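Local coordinates for geranyltranstransferase (Roseobacter denitrificans, PDB 4LLS), which probably condenses isopentenyl diphosphate with allylic diphosphates such as farnesyl diphosphate, yielding longer isoprenoid chains, in a metal-dependent reaction, at residues 222-233 with 281-292. Residues are numbered along the deposited sequence; the frame is centred on the assembly and turned at random. Where two conformers were deposited one is given.
Sequences ALKRYAQALGLA and LIDEACDSLATY
In the mainly helical polyprenyl synthetase fold, helices 221-244 and 271-288 illustrate how small residues, here Ala229, Ala285 and Ser288, let two antiparallel helices lie close: the axes of the short segments approach to 8.0 Å at 167°. Ala229 CB sits 3.9 Å from Ala285 CB, and Ser288 CB packs on the Tyr226 backbone, while the Tyr226 ring leans aside along Ala285 and Leu289. Ser288 OG turns back to donate to Glu284 O, which also accepts the Ser288 amide from the opposite face; this commits the hydroxyl proton to its own helix. The Tyr226 ring, its CG anti to the backbone N (chi1 168°), presents CD1 edge-on and in plane to Ala285 O at 3.4 Å, while Leu289 CD2 makes an off-centre CH-pi contact, 4.2 Å from the ring centroid. Tyr226 OH is hydrogen-bonded to Leu299 O of helix 297-308. At one end, Leu281 CD1 lies 3.6 Å from Leu232 CG. At the other, in the 3-10 segment after helix 271-288, Tyr292 crosses Leu223 at about a right angle; Leu223 CD1 lies 3.4 Å from Tyr292 OH, and Leu223 CD2 meets Leu289 CD2. An alanine at Leu223 would remove CG and both methyls and is likely to leave a gap between Tyr292 and Leu289. One water joins Tyr292 OH to Leu223 N; with no direct hydrogen bond between the segments, their association rests chiefly on apolar fit.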
ATOM      1  N   ALA A 222      -6.933 -25.651  -8.499  1.00 16.37           N
ATOM      2  CA  ALA A 222      -7.724 -26.297  -7.470  1.00 15.26           C
ATOM      3  C   ALA A 222      -7.849 -25.379  -6.257  1.00 14.71           C
ATOM      4  O   ALA A 222      -8.939 -25.229  -5.705  1.00 15.27           O
ATOM      5  CB  ALA A 222      -7.096 -27.633  -7.063  1.00 16.66           C
ATOM      6  N   LEU A 223      -6.753 -24.746  -5.871  1.00 14.72           N
ATOM      7  CA  LEU A 223      -6.803 -23.870  -4.708  1.00 12.89           C
ATOM      8  C   LEU A 223      -7.565 -22.582  -4.996  1.00 14.73           C
ATOM      9  O   LEU A 223      -8.207 -22.026  -4.097  1.00 14.34           O
ATOM     10  CB  LEU A 223      -5.441 -23.565  -4.153  1.00 14.13           C
ATOM     11  CG  LEU A 223      -4.786 -24.775  -3.446  1.00 14.62           C
ATOM     12  CD1 LEU A 223      -3.311 -24.528  -3.221  1.00 14.86           C
ATOM     13  CD2 LEU A 223      -5.495 -25.021  -2.151  1.00 15.47           C
ATOM     14  N   LYS A 224      -7.533 -22.136  -6.241  1.00 15.29           N
ATOM     15  CA  LYS A 224      -8.355 -20.997  -6.631  1.00 16.33           C
ATOM     16  C   LYS A 224      -9.853 -21.337  -6.488  1.00 15.58           C
ATOM     17  O   LYS A 224     -10.626 -20.537  -5.964  1.00 16.34           O
ATOM     18  CB  LYS A 224      -7.992 -20.537  -8.035  1.00 19.28           C
ATOM     19  CG  LYS A 224      -8.723 -19.271  -8.453  1.00 21.73           C
ATOM     20  CD  LYS A 224      -8.304 -18.836  -9.857  1.00 30.08           C
ATOM     21  CE  LYS A 224      -8.952 -17.510 -10.233  1.00 38.51           C
ATOM     22  NZ  LYS A 224      -8.215 -16.848 -11.345  1.00 46.15           N
ATOM     23  N   ARG A 225     -10.261 -22.508  -6.966  0.50 15.88           N
ATOM     24  CA  ARG A 225     -11.659 -22.939  -6.833  0.50 16.33           C
ATOM     25  C   ARG A 225     -12.058 -23.097  -5.375  0.50 14.32           C
ATOM     26  O   ARG A 225     -13.135 -22.664  -4.956  0.50 16.06           O
ATOM     27  CB  ARG A 225     -11.929 -24.241  -7.565  0.50 18.17           C
ATOM     28  CG  ARG A 225     -12.400 -24.066  -8.992  0.50 24.01           C
ATOM     29  CD  ARG A 225     -12.854 -25.397  -9.566  0.50 23.92           C
ATOM     30  NE  ARG A 225     -11.762 -26.359  -9.631  0.50 27.84           N
ATOM     31  CZ  ARG A 225     -10.800 -26.324 -10.545  0.50 29.21           C
ATOM     32  NH1 ARG A 225     -10.821 -25.391 -11.494  0.50 32.20           N
ATOM     33  NH2 ARG A 225      -9.826 -27.221 -10.518  0.50 32.09           N
ATOM     34  N   TYR A 226     -11.192 -23.752  -4.610  1.00 13.76           N
ATOM     35  CA  TYR A 226     -11.386 -23.851  -3.165  1.00 13.36           C
ATOM     36  C   TYR A 226     -11.671 -22.492  -2.556  1.00 13.65           C
ATOM     37  O   TYR A 226     -12.601 -22.310  -1.774  1.00 14.74           O
ATOM     38  CB  TYR A 226     -10.169 -24.509  -2.514  1.00 12.92           C
ATOM     39  CG  TYR A 226     -10.081 -24.431  -1.013  1.00 12.21           C
ATOM     40  CD1 TYR A 226     -10.838 -25.260  -0.208  1.00 12.38           C
ATOM     41  CD2 TYR A 226      -9.205 -23.525  -0.408  1.00 12.79           C
ATOM     42  CE1 TYR A 226     -10.697 -25.259   1.161  1.00 11.97           C
ATOM     43  CE2 TYR A 226      -9.077 -23.486   0.968  1.00 13.42           C
ATOM     44  CZ  TYR A 226      -9.844 -24.350   1.752  1.00 13.31           C
ATOM     45  OH  TYR A 226      -9.661 -24.316   3.131  1.00 13.21           O
ATOM     46  N   ALA A 227     -10.826 -21.533  -2.880  1.00 12.37           N
ATOM     47  CA  ALA A 227     -10.905 -20.243  -2.284  1.00 12.37           C
ATOM     48  C   ALA A 227     -12.140 -19.468  -2.717  1.00 15.71           C
ATOM     49  O   ALA A 227     -12.651 -18.664  -1.939  1.00 15.34           O
ATOM     50  CB  ALA A 227      -9.675 -19.431  -2.609  1.00 13.36           C
ATOM     51  N   GLN A 228     -12.615 -19.697  -3.933  1.00 14.80           N
ATOM     52  CA  GLN A 228     -13.862 -19.031  -4.393  1.00 15.70           C
ATOM     53  C   GLN A 228     -15.037 -19.437  -3.496  1.00 16.03           C
ATOM     54  O   GLN A 228     -15.724 -18.586  -2.898  1.00 16.56           O
ATOM     55  CB  GLN A 228     -14.140 -19.370  -5.860  1.00 19.79           C
ATOM     56  CG  GLN A 228     -13.169 -18.683  -6.808  1.00 26.56           C
ATOM     57  CD  GLN A 228     -13.197 -19.197  -8.248  1.00 37.36           C
ATOM     58  OE1 GLN A 228     -13.614 -20.323  -8.517  1.00 46.55           O
ATOM     59  NE2 GLN A 228     -12.679 -18.382  -9.175  1.00 44.09           N
ATOM     60  N   ALA A 229     -15.136 -20.722  -3.219  1.00 14.78           N
ATOM     61  CA  ALA A 229     -16.181 -21.214  -2.317  1.00 15.39           C
ATOM     62  C   ALA A 229     -15.936 -20.749  -0.890  1.00 15.40           C
ATOM     63  O   ALA A 229     -16.859 -20.364  -0.157  1.00 15.93           O
ATOM     64  CB  ALA A 229     -16.237 -22.710  -2.348  1.00 16.86           C
ATOM     65  N   LEU A 230     -14.710 -20.937  -0.420  1.00 13.70           N
ATOM     66  CA  LEU A 230     -14.380 -20.570   0.942  1.00 14.73           C
ATOM     67  C   LEU A 230     -14.672 -19.106   1.233  1.00 14.08           C
ATOM     68  O   LEU A 230     -15.173 -18.745   2.299  1.00 14.58           O
ATOM     69  CB  LEU A 230     -12.905 -20.909   1.246  1.00 14.59           C
ATOM     70  CG  LEU A 230     -12.494 -20.765   2.709  1.00 15.32           C
ATOM     71  CD1 LEU A 230     -12.984 -21.972   3.485  1.00 18.87           C
ATOM     72  CD2 LEU A 230     -10.978 -20.646   2.870  1.00 16.27           C
ATOM     73  N   GLY A 231     -14.263 -18.242   0.330  1.00 14.04           N
ATOM     74  CA  GLY A 231     -14.442 -16.814   0.558  1.00 14.70           C
ATOM     75  C   GLY A 231     -15.913 -16.450   0.634  1.00 15.17           C
ATOM     76  O   GLY A 231     -16.280 -15.565   1.390  1.00 14.05           O
ATOM     77  N   LEU A 232     -16.728 -17.039  -0.235  1.00 15.21           N
ATOM     78  CA  LEU A 232     -18.160 -16.716  -0.215  1.00 15.57           C
ATOM     79  C   LEU A 232     -18.761 -17.247   1.077  1.00 15.47           C
ATOM     80  O   LEU A 232     -19.533 -16.560   1.738  1.00 15.21           O
ATOM     81  CB  LEU A 232     -18.859 -17.318  -1.425  1.00 17.74           C
ATOM     82  CG  LEU A 232     -20.356 -17.048  -1.485  1.00 19.64           C
ATOM     83  CD1 LEU A 232     -20.690 -15.574  -1.391  1.00 21.61           C
ATOM     84  CD2 LEU A 232     -20.874 -17.639  -2.793  1.00 20.43           C
ATOM     85  N   ALA A 233     -18.396 -18.464   1.467  1.00 13.93           N
ATOM     86  CA  ALA A 233     -18.881 -18.999   2.746  1.00 14.19           C
ATOM     87  C   ALA A 233     -18.478 -18.073   3.899  1.00 15.14           C
ATOM     88  O   ALA A 233     -19.264 -17.803   4.811  1.00 14.71           O
ATOM     89  CB  ALA A 233     -18.319 -20.403   2.986  1.00 16.44           C
ATOM     90  N   LEU A 281     -21.547 -24.514   0.419  1.00 24.34           N
ATOM     91  CA  LEU A 281     -20.238 -24.030  -0.009  1.00 24.39           C
ATOM     92  C   LEU A 281     -19.097 -24.746   0.705  1.00 22.70           C
ATOM     93  O   LEU A 281     -18.049 -24.954   0.074  1.00 25.01           O
ATOM     94  CB  LEU A 281     -20.147 -22.521   0.204  1.00 21.20           C
ATOM     95  CG  LEU A 281     -20.952 -21.720  -0.815  1.00 19.53           C
ATOM     96  CD1 LEU A 281     -21.232 -20.317  -0.294  1.00 22.76           C
ATOM     97  CD2 LEU A 281     -20.249 -21.623  -2.168  1.00 26.18           C
ATOM     98  N   ILE A 282     -19.327 -25.222   1.929  1.00 22.71           N
ATOM     99  CA  ILE A 282     -18.377 -26.152   2.584  1.00 22.78           C
ATOM    100  C   ILE A 282     -18.134 -27.341   1.664  1.00 26.88           C
ATOM    101  O   ILE A 282     -16.984 -27.746   1.432  1.00 23.78           O
ATOM    102  CB  ILE A 282     -18.876 -26.695   3.942  1.00 23.36           C
ATOM    103  CG1 ILE A 282     -18.984 -25.578   4.962  1.00 22.83           C
ATOM    104  CG2 ILE A 282     -17.949 -27.783   4.479  1.00 24.87           C
ATOM    105  CD1 ILE A 282     -19.538 -26.039   6.295  1.00 26.04           C
ATOM    106  N   ASP A 283     -19.211 -27.910   1.130  1.00 21.31           N
ATOM    107  CA  ASP A 283     -19.076 -29.102   0.326  1.00 23.83           C
ATOM    108  C   ASP A 283     -18.328 -28.783  -0.951  1.00 19.08           C
ATOM    109  O   ASP A 283     -17.511 -29.565  -1.406  1.00 21.17           O
ATOM    110  CB  ASP A 283     -20.465 -29.709   0.019  1.00 26.70           C
ATOM    111  CG  ASP A 283     -21.102 -30.370   1.233  1.00 34.36           C
ATOM    112  OD1 ASP A 283     -20.463 -30.465   2.292  1.00 37.75           O
ATOM    113  OD2 ASP A 283     -22.293 -30.721   1.159  1.00 40.22           O
ATOM    114  N   GLU A 284     -18.641 -27.638  -1.560  1.00 18.38           N
ATOM    115  CA  GLU A 284     -17.978 -27.198  -2.774  1.00 18.50           C
ATOM    116  C   GLU A 284     -16.503 -26.989  -2.550  1.00 17.45           C
ATOM    117  O   GLU A 284     -15.659 -27.456  -3.320  1.00 18.49           O
ATOM    118  CB  GLU A 284     -18.621 -25.928  -3.332  1.00 22.20           C
ATOM    119  CG  GLU A 284     -20.019 -26.175  -3.863  1.00 27.34           C
ATOM    120  CD  GLU A 284     -20.686 -24.909  -4.384  1.00 32.13           C
ATOM    121  OE1 GLU A 284     -19.997 -24.061  -5.012  1.00 29.59           O
ATOM    122  OE2 GLU A 284     -21.902 -24.744  -4.129  1.00 34.20           O
ATOM    123  N   ALA A 285     -16.185 -26.352  -1.434  1.00 19.41           N
ATOM    124  CA  ALA A 285     -14.782 -26.135  -1.065  1.00 18.66           C
ATOM    125  C   ALA A 285     -14.044 -27.432  -0.863  1.00 19.58           C
ATOM    126  O   ALA A 285     -12.951 -27.639  -1.438  1.00 19.15           O
ATOM    127  CB  ALA A 285     -14.707 -25.303   0.200  1.00 18.24           C
ATOM    128  N   CYS A 286     -14.655 -28.350  -0.124  1.00 20.46           N
ATOM    129  CA  CYS A 286     -14.019 -29.642   0.111  1.00 21.77           C
ATOM    130  C   CYS A 286     -13.856 -30.441  -1.187  1.00 21.78           C
ATOM    131  O   CYS A 286     -12.785 -31.007  -1.458  1.00 22.91           O
ATOM    132  CB  CYS A 286     -14.768 -30.446   1.171  1.00 23.12           C
ATOM    133  SG  CYS A 286     -14.588 -29.681   2.790  1.00 27.63           S
ATOM    134  N   ASP A 287     -14.864 -30.412  -2.049  1.00 19.01           N
ATOM    135  CA  ASP A 287     -14.772 -31.102  -3.328  1.00 23.80           C
ATOM    136  C   ASP A 287     -13.598 -30.606  -4.180  1.00 21.51           C
ATOM    137  O   ASP A 287     -13.001 -31.374  -4.932  1.00 21.26           O
ATOM    138  CB  ASP A 287     -16.078 -30.938  -4.116  1.00 22.84           C
ATOM    139  CG  ASP A 287     -17.225 -31.782  -3.552  1.00 32.81           C
ATOM    140  OD1 ASP A 287     -17.004 -32.641  -2.679  1.00 34.18           O
ATOM    141  OD2 ASP A 287     -18.371 -31.572  -3.989  1.00 35.70           O
ATOM    142  N   SER A 288     -13.325 -29.300  -4.121  1.00 17.88           N
ATOM    143  CA  SER A 288     -12.280 -28.677  -4.910  1.00 18.20           C
ATOM    144  C   SER A 288     -10.891 -29.185  -4.512  1.00 17.03           C
ATOM    145  O   SER A 288      -9.960 -29.041  -5.285  1.00 19.59           O
ATOM    146  CB  SER A 288     -12.315 -27.159  -4.692  1.00 21.12           C
ATOM    147  OG  SER A 288     -13.485 -26.575  -5.211  1.00 28.46           O
ATOM    148  N   LEU A 289     -10.777 -29.818  -3.341  1.00 16.44           N
ATOM    149  CA  LEU A 289      -9.512 -30.328  -2.850  1.00 15.79           C
ATOM    150  C   LEU A 289      -9.299 -31.809  -3.198  1.00 18.92           C
ATOM    151  O   LEU A 289      -8.310 -32.380  -2.762  1.00 18.44           O
ATOM    152  CB  LEU A 289      -9.347 -30.107  -1.349  1.00 17.56           C
ATOM    153  CG  LEU A 289      -9.435 -28.642  -0.860  1.00 16.47           C
ATOM    154  CD1 LEU A 289      -9.571 -28.618   0.629  1.00 16.49           C
ATOM    155  CD2 LEU A 289      -8.219 -27.866  -1.318  1.00 18.30           C
ATOM    156  N   ALA A 290     -10.225 -32.410  -3.930  1.00 19.67           N
ATOM    157  CA  ALA A 290     -10.181 -33.883  -4.144  1.00 19.39           C
ATOM    158  C   ALA A 290      -8.855 -34.326  -4.728  1.00 23.49           C
ATOM    159  O   ALA A 290      -8.315 -35.387  -4.342  1.00 24.51           O
ATOM    160  CB  ALA A 290     -11.321 -34.355  -5.017  1.00 20.70           C
ATOM    161  N   THR A 291      -8.272 -33.498  -5.588  1.00 19.28           N
ATOM    162  CA  THR A 291      -7.038 -33.888  -6.259  1.00 19.08           C
ATOM    163  C   THR A 291      -5.832 -33.923  -5.325  1.00 19.88           C
ATOM    164  O   THR A 291      -4.814 -34.493  -5.698  1.00 21.19           O
ATOM    165  CB  THR A 291      -6.735 -33.028  -7.497  1.00 25.09           C
ATOM    166  OG1 THR A 291      -6.631 -31.655  -7.112  1.00 23.44           O
ATOM    167  CG2 THR A 291      -7.811 -33.228  -8.542  1.00 27.79           C
ATOM    168  N   TYR A 292      -5.930 -33.325  -4.126  1.00 15.82           N
ATOM    169  CA  TYR A 292      -4.858 -33.312  -3.138  1.00 17.89           C
ATOM    170  C   TYR A 292      -4.963 -34.527  -2.209  1.00 20.53           C
ATOM    171  O   TYR A 292      -4.045 -34.805  -1.436  1.00 22.29           O
ATOM    172  CB  TYR A 292      -4.875 -32.035  -2.295  1.00 17.75           C
ATOM    173  CG  TYR A 292      -4.364 -30.839  -3.030  1.00 17.26           C
ATOM    174  CD1 TYR A 292      -3.019 -30.711  -3.370  1.00 19.46           C
ATOM    175  CD2 TYR A 292      -5.234 -29.797  -3.377  1.00 15.27           C
ATOM    176  CE1 TYR A 292      -2.557 -29.581  -4.038  1.00 18.97           C
ATOM    177  CE2 TYR A 292      -4.786 -28.680  -4.028  1.00 16.37           C
ATOM    178  CZ  TYR A 292      -3.457 -28.569  -4.355  1.00 17.75           C
ATOM    179  OH  TYR A 292      -2.965 -27.461  -4.996  1.00 18.85           O
TER
HETATM  180  O   HOH W   1      -4.103 -25.627  -6.697  1.00 19.26           O